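Local coordinates for protein 3-dehydroquinate dehydratase (Zymomonas mobilis subsp. mobilis, PDB 6SMF) that probably catalyses the trans-dehydration of 3-dehydroquinate to 3-dehydroshikimate through an enolate intermediate, a step of the shikimate pathway towards chorismate, as a homododecamer, at residues A62-L67 / S89-D94. Residues are numbered along the deposited sequence; the frame is centred on the assembly and turned at random.
Sequences ALIDWL and SVAIYD
Helices 60-72 and 90-98 follow strands 51-56 and 77-81, successive in the chain, and lie side by side on the parallel sheet, and Ile64 and Ile92 fill the seam between them. Over the segments in contact the axes run 9.7 Å apart and only 3° from parallel, and no hydrogen bond joins the two segments. Ile64 CG1 meets Ile92 CG1 at 3.8 Å, the two side chains passing at a slant. Beyond that crossing, Ile64 CD1 reaches the methyl of Ala91, with CB 3.6 Å away. Ile92 serves the other helix with both of its branches. Its CG1 stands beside the backbone N (chi1 -76°) and carries CD1 to Leu63, 4.0 Å from Leu63 CD1, while CG2, pointing the other way from that N, lies 4.2 Å from Leu67 CD1. Leu67 and Ile92 also rest on strand 77-81, at Val78 and Leu80.

Ser89 caps the start of helix 90-98: its OG accepts from Ile92 N at 2.8 Å, and the same OG is hydrogen-bonded to Glu60, a polar tie to the start of helix 60-72. Five residues past this cap, Asp94, predicted to bind substrate, forms a salt bridge with Arg118 of a neighbouring subunit. Two parallel helices packed on one side of a parallel sheet of order 2-1-3-4-5 fit the flavodoxin-like alpha/beta fold of type II dehydroquinases.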
# COMPACT_ATOMS: atom_id res chain seq x y z
N ALA A 62 23.19 -0.84 23.36
CA ALA A 62 24.27 -1.77 23.77
C ALA A 62 24.78 -2.55 22.56
O ALA A 62 25.99 -2.64 22.38
CB ALA A 62 23.82 -2.65 24.90
N LEU A 63 23.90 -3.07 21.71
CA LEU A 63 24.33 -3.87 20.53
C LEU A 63 25.19 -3.01 19.61
O LEU A 63 26.19 -3.52 19.05
CB LEU A 63 23.10 -4.43 19.83
CG LEU A 63 22.26 -5.34 20.72
CD1 LEU A 63 20.99 -5.74 20.04
CD2 LEU A 63 23.02 -6.57 21.09
N ILE A 64 24.86 -1.73 19.48
CA ILE A 64 25.63 -0.81 18.60
C ILE A 64 27.01 -0.57 19.24
O ILE A 64 28.03 -0.80 18.53
CB ILE A 64 24.83 0.46 18.33
CG1 ILE A 64 23.55 0.15 17.54
CG2 ILE A 64 25.70 1.47 17.63
CD1 ILE A 64 22.43 1.16 17.73
N ASP A 65 27.04 -0.19 20.53
CA ASP A 65 28.32 -0.01 21.29
C ASP A 65 29.21 -1.23 21.04
O ASP A 65 30.36 -1.07 20.68
CB ASP A 65 28.11 0.15 22.80
CG ASP A 65 27.25 1.33 23.29
OD1 ASP A 65 27.19 2.40 22.59
OD2 ASP A 65 26.71 1.18 24.42
N TRP A 66 28.65 -2.44 21.15
CA TRP A 66 29.39 -3.73 21.04
C TRP A 66 29.85 -3.94 19.60
O TRP A 66 31.00 -4.31 19.40
CB TRP A 66 28.57 -4.91 21.58
CG TRP A 66 28.37 -4.82 23.06
CD1 TRP A 66 29.18 -4.17 23.94
CD2 TRP A 66 27.33 -5.41 23.84
NE1 TRP A 66 28.69 -4.27 25.21
CE2 TRP A 66 27.57 -5.05 25.19
CE3 TRP A 66 26.23 -6.21 23.56
CZ2 TRP A 66 26.75 -5.46 26.23
CZ3 TRP A 66 25.42 -6.64 24.60
CH2 TRP A 66 25.68 -6.26 25.91
N LEU A 67 29.02 -3.64 18.61
CA LEU A 67 29.47 -3.72 17.20
C LEU A 67 30.68 -2.81 17.04
O LEU A 67 31.66 -3.26 16.44
CB LEU A 67 28.30 -3.35 16.28
CG LEU A 67 27.24 -4.44 16.16
CD1 LEU A 67 25.94 -3.87 15.60
CD2 LEU A 67 27.77 -5.60 15.29
N SER A 89 15.62 -1.97 13.73
CA SER A 89 16.82 -1.13 13.97
C SER A 89 17.55 -0.74 12.68
O SER A 89 18.44 -1.45 12.25
CB SER A 89 17.76 -1.72 14.97
OG SER A 89 18.71 -0.71 15.30
N VAL A 90 17.22 0.43 12.14
CA VAL A 90 18.04 1.13 11.13
C VAL A 90 19.41 1.41 11.75
O VAL A 90 20.42 1.31 11.01
CB VAL A 90 17.37 2.41 10.65
CG1 VAL A 90 18.27 3.15 9.67
CG2 VAL A 90 16.02 2.12 9.99
N ALA A 91 19.47 1.67 13.05
CA ALA A 91 20.75 2.08 13.68
C ALA A 91 21.70 0.88 13.70
O ALA A 91 22.92 1.12 13.47
CB ALA A 91 20.50 2.65 15.05
N ILE A 92 21.18 -0.35 13.94
CA ILE A 92 22.04 -1.57 13.89
C ILE A 92 22.48 -1.83 12.45
O ILE A 92 23.62 -2.24 12.23
CB ILE A 92 21.36 -2.77 14.54
CG1 ILE A 92 21.42 -2.63 16.06
CG2 ILE A 92 21.97 -4.09 14.12
CD1 ILE A 92 20.39 -3.50 16.76
N TYR A 93 21.60 -1.56 11.47
CA TYR A 93 21.90 -1.74 10.04
C TYR A 93 23.11 -0.84 9.72
O TYR A 93 24.06 -1.30 9.08
CB TYR A 93 20.65 -1.47 9.20
CG TYR A 93 20.91 -1.13 7.75
CD1 TYR A 93 20.96 -2.09 6.77
CD2 TYR A 93 21.09 0.19 7.37
CE1 TYR A 93 21.21 -1.77 5.44
CE2 TYR A 93 21.32 0.53 6.06
CZ TYR A 93 21.39 -0.43 5.08
OH TYR A 93 21.66 0.07 3.83
N ASP A 94 23.08 0.41 10.18
CA ASP A 94 24.13 1.41 9.88
C ASP A 94 25.43 1.02 10.59
O ASP A 94 26.52 1.16 9.94
CB ASP A 94 23.65 2.81 10.26
CG ASP A 94 22.92 3.49 9.14
OD1 ASP A 94 23.11 3.08 7.97
OD2 ASP A 94 22.26 4.49 9.43